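Local coordinates for protein A putative transcriptional regulator (Rhodococcus sp., PDB 2HKU) that probably binds DNA at regulatory sites and controls transcription as a regulator of the TetR family, at residues Ala24-Ala29 / Ile45-Ala51; Phe114-Met118 / Ile131-Leu135; Ala171-Leu175 / Ala193-Ile197; Leu99-Leu104 / Phe168-Ile172. One frame throughout, in Å; residues are numbered along the deposited sequence.

The four contacts run along an all-helical subunit from the predicted DNA-binding end to the dimer-forming core. Contact 1 packs the predicted helix-turn-helix and lies apart: its centre is about 22 Å from that of contact 2, about 29 Å from contact 4 and about 33 Å from contact 3. Contacts 2, 3 and 4 lie in the C-terminal domain, and all three border the second subunit. Contacts 3 and 4 share Ala171 and Ile172 on helix 161-181, with centres about 6 Å apart. Phe173, on the same helix, reaches contact 2, where Leu135 CD2 lies 3.8 Å from Phe173 CE2. An ethanediol is bound beside contact 4, hydrogen-bonded to Trp169.

Contact 1 of 4, residues Ala24-Ala29 / Ile45-Ala51; sequences ALFTAA and ICAAAGA
Leu25 and three alanines of 24-29 pack on 45-51 within the TetR-type DNA-binding domain, where helix 21-36 crosses the first helix of the predicted helix-turn-helix, 42-49. Small side chains let the backbones come close: the segment axes approach to 8.4 Å and cross at 119°. Methyl-to-backbone packing is one kind of contact. Ala49 CB sits 3.5 Å from Ala24 O, and Ala28 CB lies 3.7 Å from Ile45 O. Methyl meets methyl between Ala28 CB and Ala48 CB, also 3.7 Å apart. The branched side chains supply the rest. Leu25 and Ile45 cross at about a right angle, with Leu25 CD2 3.9 Å from Ile45 CG2. With CG1 beside the backbone N (chi1 -73°), Ile45 CG2 is anti to that N and faces Leu25 and Ala29. No hydrogen bond joins the segments; polar order is local, in the Schellman motif at Gly50, whose positive phi suits glycine. Val56 of helix 53-60 packs on Leu25 and Cys46, adding the second helix of the predicted motif to this core. Just past the Schellman turn, Ala51 CB closes on Leu25 CD2 at 3.8 Å.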
loop_
_atom_site.group_PDB
_atom_site.type_symbol
_atom_site.label_atom_id
_atom_site.label_comp_id
_atom_site.label_asym_id
_atom_site.label_seq_id
_atom_site.Cartn_x
_atom_site.Cartn_y
_atom_site.Cartn_z
ATOM N N ALA A 24 -3.865 5.615 -29.403
ATOM C CA ALA A 24 -5.288 5.290 -29.274
ATOM C C ALA A 24 -5.485 4.165 -28.232
ATOM O O ALA A 24 -6.356 4.234 -27.383
ATOM C CB ALA A 24 -5.927 4.903 -30.654
ATOM N N LEU A 25 -4.663 3.144 -28.337
ATOM C CA LEU A 25 -4.664 1.997 -27.396
ATOM C C LEU A 25 -4.380 2.429 -25.943
ATOM O O LEU A 25 -5.131 2.109 -24.980
ATOM C CB LEU A 25 -3.651 0.956 -27.879
ATOM C CG LEU A 25 -4.186 0.018 -28.954
ATOM C CD1 LEU A 25 -3.045 -0.854 -29.451
ATOM C CD2 LEU A 25 -5.301 -0.881 -28.393
ATOM N N PHE A 26 -3.350 3.262 -25.831
ATOM C CA PHE A 26 -2.901 3.736 -24.547
ATOM C C PHE A 26 -3.973 4.494 -23.834
ATOM O O PHE A 26 -4.254 4.238 -22.667
ATOM C CB PHE A 26 -1.589 4.506 -24.658
ATOM C CG PHE A 26 -0.774 4.485 -23.357
ATOM C CD1 PHE A 26 0.086 3.431 -23.084
ATOM C CD2 PHE A 26 -0.876 5.518 -22.419
ATOM C CE1 PHE A 26 0.833 3.413 -21.916
ATOM C CE2 PHE A 26 -0.109 5.488 -21.243
ATOM C CZ PHE A 26 0.731 4.469 -21.014
ATOM N N THR A 27 -4.624 5.423 -24.542
ATOM C CA THR A 27 -5.726 6.192 -23.983
ATOM C C THR A 27 -6.922 5.332 -23.582
ATOM O O THR A 27 -7.470 5.537 -22.539
ATOM C CB THR A 27 -6.162 7.331 -25.004
ATOM O OG1 THR A 27 -5.043 8.230 -25.142
ATOM C CG2 THR A 27 -7.370 8.116 -24.520
ATOM N N ALA A 28 -7.352 4.403 -24.442
ATOM C CA ALA A 28 -8.532 3.635 -24.162
ATOM C C ALA A 28 -8.180 2.783 -22.936
ATOM O O ALA A 28 -8.926 2.728 -21.977
ATOM C CB ALA A 28 -8.839 2.757 -25.322
ATOM N N ALA A 29 -7.004 2.158 -23.007
ATOM C CA ALA A 29 -6.493 1.309 -21.886
ATOM C C ALA A 29 -6.474 2.080 -20.622
ATOM O O ALA A 29 -6.961 1.592 -19.593
ATOM C CB ALA A 29 -5.120 0.786 -22.185
ATOM N N ILE A 45 -10.879 -2.746 -25.030
ATOM C CA ILE A 45 -9.868 -1.706 -25.244
ATOM C C ILE A 45 -9.695 -1.452 -26.747
ATOM O O ILE A 45 -9.648 -0.320 -27.171
ATOM C CB ILE A 45 -8.493 -2.024 -24.522
ATOM C CG1 ILE A 45 -8.641 -1.818 -23.001
ATOM C CG2 ILE A 45 -7.367 -1.179 -25.064
ATOM C CD1 ILE A 45 -7.579 -2.586 -22.116
ATOM N N CYS A 46 -9.594 -2.527 -27.516
ATOM C CA CYS A 46 -9.448 -2.466 -28.960
ATOM C C CYS A 46 -10.686 -1.851 -29.611
ATOM O O CYS A 46 -10.550 -1.026 -30.532
ATOM C CB CYS A 46 -9.175 -3.852 -29.524
ATOM S SG CYS A 46 -7.538 -4.465 -29.098
ATOM N N ALA A 47 -11.880 -2.249 -29.148
ATOM C CA ALA A 47 -13.156 -1.655 -29.646
ATOM C C ALA A 47 -13.163 -0.140 -29.358
ATOM O O ALA A 47 -13.395 0.671 -30.277
ATOM C CB ALA A 47 -14.416 -2.373 -29.052
ATOM N N ALA A 48 -12.823 0.232 -28.112
ATOM C CA ALA A 48 -12.650 1.605 -27.707
ATOM C C ALA A 48 -11.617 2.342 -28.561
ATOM O O ALA A 48 -11.815 3.511 -28.908
ATOM C CB ALA A 48 -12.289 1.702 -26.237
ATOM N N ALA A 49 -10.521 1.689 -28.913
ATOM C CA ALA A 49 -9.486 2.395 -29.624
ATOM C C ALA A 49 -9.641 2.430 -31.167
ATOM O O ALA A 49 -8.809 3.040 -31.849
ATOM C CB ALA A 49 -8.112 1.820 -29.229
ATOM N N GLY A 50 -10.640 1.754 -31.732
ATOM C CA GLY A 50 -10.672 1.526 -33.202
ATOM C C GLY A 50 -9.481 0.711 -33.688
ATOM O O GLY A 50 -8.992 0.874 -34.823
ATOM N N ALA A 51 -8.991 -0.173 -32.811
ATOM C CA ALA A 51 -7.774 -0.974 -33.066
ATOM C C ALA A 51 -8.083 -2.451 -33.250
ATOM O O ALA A 51 -9.110 -2.973 -32.777
ATOM C CB ALA A 51 -6.751 -0.792 -31.946
#

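Contact 2 of 4, residues Phe114-Met118 / Ile131-Leu135; sequences FTSAM and ITDTL. With EDO (1,2-ethanediol), chain H.
Phe114 reaches from helix 108-120 to the side chains of Ile131, Thr134 and Leu135 on helix 125-152. From CB its CG runs anti to the backbone N (chi1 176°), sending the ring toward helix 125-152, the segment axes approaching to 11.4 Å. At CE1 the ring meets two methyls, Thr134 CG2 at 3.6 Å from Phe114 CE1 and Ile131 CD1 slightly farther off. CZ lies between Thr134 CG2 and Leu135 CD2. Leu135 CD2 lies in the ring plane, 3.7 Å from Phe114 CE2. Selenomethionine Met118 lays its CG over one ring face, 4.0 Å above the plane and displaced toward the rim. The same Met118 CG touches Ile131 CG2 at 3.7 Å, while its selenium rests on the Leu135 methyls, so Met118 bridges the ring and both aliphatic partners. Thr134 gives this core its methyl and turns its hydroxyl to Leu130 O. Phe173 of helix 161-181 adjoins Phe114, Met118 and Leu135. An ethanediol, probably from the crystallisation liquor, donates from O2 to Ser116 O and is also hydrogen-bonded to Ser116 O of the second subunit. The whole is an apolar helix-helix core of the TetR-type C-terminal domain, beside its dimer interface.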
loop_
_atom_site.group_PDB
_atom_site.type_symbol
_atom_site.label_atom_id
_atom_site.label_comp_id
_atom_site.label_asym_id
_atom_site.label_seq_id
_atom_site.Cartn_x
_atom_site.Cartn_y
_atom_site.Cartn_z
ATOM N N PHE A 114 -1.389 1.643 -9.872
ATOM C CA PHE A 114 0.022 1.354 -9.874
ATOM C C PHE A 114 0.297 0.367 -8.724
ATOM O O PHE A 114 1.133 -0.521 -8.871
ATOM C CB PHE A 114 0.809 2.642 -9.588
ATOM C CG PHE A 114 2.304 2.418 -9.475
ATOM C CD1 PHE A 114 3.033 1.875 -10.538
ATOM C CD2 PHE A 114 2.982 2.802 -8.302
ATOM C CE1 PHE A 114 4.424 1.691 -10.443
ATOM C CE2 PHE A 114 4.358 2.665 -8.198
ATOM C CZ PHE A 114 5.115 2.079 -9.227
ATOM N N THR A 115 -0.366 0.547 -7.569
ATOM C CA THR A 115 -0.314 -0.504 -6.484
ATOM C C THR A 115 -0.750 -1.906 -6.996
ATOM O O THR A 115 -0.103 -2.932 -6.636
ATOM C CB THR A 115 -1.059 -0.084 -5.114
ATOM O OG1 THR A 115 -2.480 -0.065 -5.310
ATOM C CG2 THR A 115 -0.564 1.220 -4.624
ATOM N N SER A 116 -1.793 -1.969 -7.838
ATOM C CA SER A 116 -2.243 -3.253 -8.435
ATOM C C SER A 116 -1.218 -3.783 -9.371
ATOM O O SER A 116 -0.879 -5.028 -9.346
ATOM C CB SER A 116 -3.580 -3.160 -9.150
ATOM O OG SER A 116 -4.521 -2.872 -8.126
ATOM N N ALA A 117 -0.648 -2.861 -10.150
ATOM C CA ALA A 117 0.488 -3.260 -10.994
ATOM C C ALA A 117 1.702 -3.842 -10.190
ATOM O O ALA A 117 2.308 -4.806 -10.656
ATOM C CB ALA A 117 0.975 -2.139 -11.909
HETATM N N MSE A 118 2.108 -3.223 -9.071
HETATM C CA MSE A 118 3.258 -3.715 -8.305
HETATM C C MSE A 118 2.999 -5.125 -7.714
HETATM O O MSE A 118 3.944 -5.919 -7.475
HETATM C CB MSE A 118 3.573 -2.810 -7.095
HETATM C CG MSE A 118 4.200 -1.449 -7.445
HETATM SE SE MSE A 118 4.833 -0.420 -5.971
HETATM C CE MSE A 118 3.213 0.655 -5.530
ATOM N N ILE A 131 8.335 -1.086 -13.191
ATOM C CA ILE A 131 7.888 -0.812 -11.847
ATOM C C ILE A 131 8.998 -0.114 -11.084
ATOM O O ILE A 131 8.749 0.914 -10.428
ATOM C CB ILE A 131 7.458 -2.116 -11.009
ATOM C CG1 ILE A 131 6.122 -2.746 -11.495
ATOM C CG2 ILE A 131 7.250 -1.760 -9.534
ATOM C CD1 ILE A 131 4.936 -1.840 -11.498
ATOM N N THR A 132 10.206 -0.719 -11.074
ATOM C CA THR A 132 11.296 -0.153 -10.315
ATOM C C THR A 132 11.743 1.191 -10.875
ATOM O O THR A 132 12.100 2.099 -10.111
ATOM C CB THR A 132 12.482 -1.156 -10.030
ATOM O OG1 THR A 132 13.018 -1.605 -11.241
ATOM C CG2 THR A 132 11.979 -2.314 -9.417
ATOM N N ASP A 133 11.775 1.344 -12.187
ATOM C CA ASP A 133 12.126 2.620 -12.669
ATOM C C ASP A 133 11.134 3.674 -12.193
ATOM O O ASP A 133 11.545 4.753 -11.901
ATOM C CB ASP A 133 12.195 2.693 -14.198
ATOM C CG ASP A 133 13.573 2.166 -14.779
ATOM O OD1 ASP A 133 14.528 1.911 -13.997
ATOM O OD2 ASP A 133 13.635 2.018 -16.008
ATOM N N THR A 134 9.842 3.346 -12.242
ATOM C CA THR A 134 8.694 4.233 -11.881
ATOM C C THR A 134 8.793 4.626 -10.424
ATOM O O THR A 134 8.732 5.769 -10.096
ATOM C CB THR A 134 7.293 3.598 -12.267
ATOM O OG1 THR A 134 7.273 3.342 -13.689
ATOM C CG2 THR A 134 6.050 4.548 -11.897
ATOM N N LEU A 135 9.090 3.663 -9.563
ATOM C CA LEU A 135 9.310 3.906 -8.159
ATOM C C LEU A 135 10.477 4.797 -7.875
ATOM O O LEU A 135 10.361 5.664 -7.047
ATOM C CB LEU A 135 9.556 2.594 -7.319
ATOM C CG LEU A 135 8.391 1.755 -6.865
ATOM C CD1 LEU A 135 8.870 0.439 -6.011
ATOM C CD2 LEU A 135 7.412 2.632 -6.054
HETATM C C1 EDO H . -4.852 -7.244 -6.553
HETATM O O1 EDO H . -6.237 -7.570 -6.119
HETATM C C2 EDO H . -4.562 -6.320 -7.781
HETATM O O2 EDO H . -3.274 -6.708 -8.471
#

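Contact 3 of 4, residues Ala171-Leu175 / Ala193-Ile197; sequences AIFGL and AVAVI
Leu175 points from helix 161-181 toward helix 190-201, in a nearly antiparallel helix pair of the TetR-type C-terminal domain whose segment axes make an angle of 160°. CD1 takes the outer part of Ile197, with Leu175 CD1 3.6 Å from Ile197 CD1, and CD2 takes Ala193, with Leu175 CD2 4.0 Å from Ala193 CB, while both methyls rest on Val196. Leu175 crosses both Val196 and Ile197 at a slant. Ile197 comes from the other helix: its CG1 is anti to the carbonyl carbon (chi1 -63°), and chi2 (-66°) turns the chain so that CD1 lies among Ala171, Ile172 and Leu175. Ile172 meets it at about a right angle, Ile172 CD1 lying 3.9 Å from Ile197 CD1. Replacing Leu175 with an alanine would probably open a gap facing Ala193 and Val196 and leave Ile197 CD1 less confined. Ser170 of the second subunit packs on Leu175 and Lys166 of that subunit on Val196, placing the pair at the dimer interface. Packing is tightest where Ala171 CB presses on Ile197 CD1 at 3.4 Å, closer than usual for two carbons.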
loop_
_atom_site.group_PDB
_atom_site.type_symbol
_atom_site.label_atom_id
_atom_site.label_comp_id
_atom_site.label_asym_id
_atom_site.label_seq_id
_atom_site.Cartn_x
_atom_site.Cartn_y
_atom_site.Cartn_z
ATOM N N ALA A 171 3.598 5.836 2.683
ATOM C CA ALA A 171 2.317 6.372 3.307
ATOM C C ALA A 171 1.202 6.606 2.257
ATOM O O ALA A 171 0.038 6.179 2.411
ATOM C CB ALA A 171 2.588 7.711 4.100
ATOM N N ILE A 172 1.549 7.354 1.194
ATOM C CA ILE A 172 0.608 7.536 0.134
ATOM C C ILE A 172 0.024 6.194 -0.380
ATOM O O ILE A 172 -1.178 6.060 -0.451
ATOM C CB ILE A 172 1.162 8.441 -1.038
ATOM C CG1 ILE A 172 1.417 9.905 -0.539
ATOM C CG2 ILE A 172 0.244 8.347 -2.229
ATOM C CD1 ILE A 172 0.125 10.754 -0.255
ATOM N N PHE A 173 0.886 5.229 -0.733
ATOM C CA PHE A 173 0.440 3.887 -1.187
ATOM C C PHE A 173 -0.485 3.210 -0.184
ATOM O O PHE A 173 -1.609 2.795 -0.529
ATOM C CB PHE A 173 1.658 2.975 -1.483
ATOM C CG PHE A 173 2.567 3.494 -2.594
ATOM C CD1 PHE A 173 2.047 4.176 -3.693
ATOM C CD2 PHE A 173 3.935 3.273 -2.527
ATOM C CE1 PHE A 173 2.962 4.647 -4.717
ATOM C CE2 PHE A 173 4.846 3.705 -3.513
ATOM C CZ PHE A 173 4.382 4.383 -4.558
ATOM N N GLY A 174 -0.059 3.181 1.067
ATOM C CA GLY A 174 -0.860 2.494 2.168
ATOM C C GLY A 174 -2.172 3.237 2.480
ATOM O O GLY A 174 -3.213 2.616 2.792
ATOM N N LEU A 175 -2.144 4.567 2.412
ATOM C CA LEU A 175 -3.399 5.342 2.574
ATOM C C LEU A 175 -4.369 5.159 1.414
ATOM O O LEU A 175 -5.573 4.971 1.632
ATOM C CB LEU A 175 -3.157 6.853 2.790
ATOM C CG LEU A 175 -2.408 7.138 4.038
ATOM C CD1 LEU A 175 -1.578 8.473 4.102
ATOM C CD2 LEU A 175 -3.337 6.976 5.213
ATOM N N ALA A 193 -7.020 10.601 6.006
ATOM C CA ALA A 193 -5.772 10.154 5.272
ATOM C C ALA A 193 -4.847 11.359 5.068
ATOM O O ALA A 193 -3.706 11.278 5.296
ATOM C CB ALA A 193 -6.135 9.539 4.007
ATOM N N VAL A 194 -5.392 12.538 4.682
ATOM C CA VAL A 194 -4.599 13.725 4.637
ATOM C C VAL A 194 -3.936 14.056 5.961
ATOM O O VAL A 194 -2.720 14.383 6.031
ATOM C CB VAL A 194 -5.449 14.925 4.051
ATOM C CG1 VAL A 194 -4.687 16.189 4.253
ATOM C CG2 VAL A 194 -5.683 14.696 2.569
ATOM N N ALA A 195 -4.701 13.919 7.051
ATOM C CA ALA A 195 -4.171 14.153 8.400
ATOM C C ALA A 195 -3.037 13.173 8.798
ATOM O O ALA A 195 -2.137 13.514 9.551
ATOM C CB ALA A 195 -5.307 14.112 9.441
ATOM N N VAL A 196 -3.067 11.941 8.306
ATOM C CA VAL A 196 -1.927 10.997 8.630
ATOM C C VAL A 196 -0.632 11.603 7.978
ATOM O O VAL A 196 0.404 11.644 8.609
ATOM C CB VAL A 196 -2.210 9.519 8.093
ATOM C CG1 VAL A 196 -0.949 8.728 7.964
ATOM C CG2 VAL A 196 -3.316 8.739 8.980
ATOM N N ILE A 197 -0.711 12.082 6.733
ATOM C CA ILE A 197 0.523 12.630 6.070
ATOM C C ILE A 197 1.005 13.849 6.853
ATOM O O ILE A 197 2.182 13.915 7.199
ATOM C CB ILE A 197 0.338 12.993 4.593
ATOM C CG1 ILE A 197 -0.008 11.783 3.683
ATOM C CG2 ILE A 197 1.603 13.748 4.024
ATOM C CD1 ILE A 197 1.118 10.728 3.545
#

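Contact 4 of 4, residues Leu99-Leu104 / Phe168-Ile172; sequences LVGSLL and FWSAI. With EDO (1,2-ethanediol), chain D.
The helical core of the TetR-type C-terminal domain, the part that in this family commonly houses the effector pocket, here packs helix 92-104 on helix 161-181 beside a bound ethanediol, probably from the crystallisation liquor. The Phe168 ring meets three side chains of helix 92-104. Leu99 CD2 touches its tip at 3.6 Å from Phe168 CZ, Val100 CG2 meets the ring edge in plane, 3.8 Å from Phe168 CE1, and Leu103 CD1 adds a second contact at the edge. Ile172 CG1 lies over one face, 3.6 Å above the ring plane and displaced toward the rim. The CG of Phe168 is anti to its backbone N (chi1 175°), which aims the ring at helix 92-104. Farther along, Leu104 CD2 packs 3.9 Å from Ile172 CD1. Trp169 starts away from this helix but swings its six-membered ring back, crossing Leu103 at about a right angle with CH2 4.0 Å from Leu103 CD1. Its NE1 donates a bent hydrogen bond, 142° at the hydrogen, to O2 of the ethanediol 2.9 Å away. A leucine in place of Trp169 would probably leave that ethanediol oxygen without its indole donor and weaken the cover over Leu103. Leu99 and Phe168 pack on the ethanediol while Trp169, Glu83, Ser141 and the backbone N of Leu146 hydrogen-bond it, consistent with a mixed apolar and polar site.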
loop_
_atom_site.group_PDB
_atom_site.type_symbol
_atom_site.label_atom_id
_atom_site.label_comp_id
_atom_site.label_asym_id
_atom_site.label_seq_id
_atom_site.Cartn_x
_atom_site.Cartn_y
_atom_site.Cartn_z
ATOM N N LEU A 99 -0.726 19.234 -2.500
ATOM C CA LEU A 99 -0.017 18.088 -3.074
ATOM C C LEU A 99 -0.695 16.788 -2.569
ATOM O O LEU A 99 -1.140 16.009 -3.347
ATOM C CB LEU A 99 1.449 18.193 -2.771
ATOM C CG LEU A 99 2.421 17.328 -3.622
ATOM C CD1 LEU A 99 3.836 17.898 -3.470
ATOM C CD2 LEU A 99 2.396 15.886 -3.123
ATOM N N VAL A 100 -0.883 16.665 -1.266
ATOM C CA VAL A 100 -1.483 15.441 -0.623
ATOM C C VAL A 100 -2.906 15.262 -0.996
ATOM O O VAL A 100 -3.348 14.199 -1.436
ATOM C CB VAL A 100 -1.269 15.530 0.930
ATOM C CG1 VAL A 100 -1.889 14.369 1.645
ATOM C CG2 VAL A 100 0.182 15.604 1.219
ATOM N N GLY A 101 -3.684 16.354 -0.914
ATOM C CA GLY A 101 -5.049 16.304 -1.431
ATOM C C GLY A 101 -5.200 15.858 -2.846
ATOM O O GLY A 101 -6.186 15.208 -3.170
ATOM N N SER A 102 -4.260 16.199 -3.729
ATOM C CA SER A 102 -4.330 15.707 -5.136
ATOM C C SER A 102 -4.106 14.199 -5.261
ATOM O O SER A 102 -4.883 13.457 -5.903
ATOM C CB SER A 102 -3.235 16.386 -6.016
ATOM O OG SER A 102 -3.483 16.113 -7.395
ATOM N N LEU A 103 -3.003 13.747 -4.678
ATOM C CA LEU A 103 -2.690 12.282 -4.721
ATOM C C LEU A 103 -3.791 11.461 -4.041
ATOM O O LEU A 103 -4.132 10.463 -4.535
ATOM C CB LEU A 103 -1.325 12.012 -4.061
ATOM C CG LEU A 103 -0.147 12.600 -4.844
ATOM C CD1 LEU A 103 1.034 12.373 -3.988
ATOM C CD2 LEU A 103 -0.044 11.956 -6.301
ATOM N N LEU A 104 -4.346 11.917 -2.907
ATOM C CA LEU A 104 -5.320 11.110 -2.158
ATOM C C LEU A 104 -6.703 11.236 -2.704
ATOM O O LEU A 104 -7.563 10.360 -2.499
ATOM C CB LEU A 104 -5.291 11.420 -0.654
ATOM C CG LEU A 104 -3.945 11.079 -0.001
ATOM C CD1 LEU A 104 -3.882 11.393 1.496
ATOM C CD2 LEU A 104 -3.601 9.602 -0.223
ATOM N N PHE A 168 7.278 9.360 2.614
ATOM C CA PHE A 168 6.121 10.056 2.026
ATOM C C PHE A 168 5.390 9.084 1.006
ATOM O O PHE A 168 4.194 8.846 1.079
ATOM C CB PHE A 168 6.532 11.339 1.285
ATOM C CG PHE A 168 5.302 12.029 0.552
ATOM C CD1 PHE A 168 4.404 12.808 1.273
ATOM C CD2 PHE A 168 5.077 11.839 -0.822
ATOM C CE1 PHE A 168 3.275 13.424 0.606
ATOM C CE2 PHE A 168 4.012 12.402 -1.536
ATOM C CZ PHE A 168 3.044 13.179 -0.808
ATOM N N TRP A 169 6.122 8.532 0.057
ATOM C CA TRP A 169 5.486 7.637 -0.907
ATOM C C TRP A 169 4.826 6.354 -0.320
ATOM O O TRP A 169 3.781 5.945 -0.790
ATOM C CB TRP A 169 6.417 7.342 -2.116
ATOM C CG TRP A 169 6.254 8.480 -3.159
ATOM C CD1 TRP A 169 7.127 9.519 -3.397
ATOM C CD2 TRP A 169 5.126 8.692 -3.989
ATOM N NE1 TRP A 169 6.573 10.381 -4.341
ATOM C CE2 TRP A 169 5.347 9.878 -4.715
ATOM C CE3 TRP A 169 3.898 8.005 -4.163
ATOM C CZ2 TRP A 169 4.403 10.382 -5.610
ATOM C CZ3 TRP A 169 2.974 8.503 -5.082
ATOM C CH2 TRP A 169 3.261 9.628 -5.840
ATOM N N SER A 170 5.509 5.647 0.574
ATOM C CA SER A 170 4.871 4.421 1.135
ATOM C C SER A 170 3.631 4.694 1.972
ATOM O O SER A 170 2.698 3.925 1.911
ATOM C CB SER A 170 5.853 3.656 1.975
ATOM O OG SER A 170 6.410 4.538 2.902
ATOM N N ALA A 171 3.598 5.836 2.683
ATOM C CA ALA A 171 2.317 6.372 3.307
ATOM C C ALA A 171 1.202 6.606 2.257
ATOM O O ALA A 171 0.038 6.179 2.411
ATOM C CB ALA A 171 2.588 7.711 4.100
ATOM N N ILE A 172 1.549 7.354 1.194
ATOM C CA ILE A 172 0.608 7.536 0.134
ATOM C C ILE A 172 0.024 6.194 -0.380
ATOM O O ILE A 172 -1.178 6.060 -0.451
ATOM C CB ILE A 172 1.162 8.441 -1.038
ATOM C CG1 ILE A 172 1.417 9.905 -0.539
ATOM C CG2 ILE A 172 0.244 8.347 -2.229
ATOM C CD1 ILE A 172 0.125 10.754 -0.255
HETATM C C1 EDO D . 6.118 14.682 -3.641
HETATM O O1 EDO D . 6.675 15.785 -4.415
HETATM C C2 EDO D . 5.452 13.841 -4.704
HETATM O O2 EDO D . 6.551 13.129 -5.327
#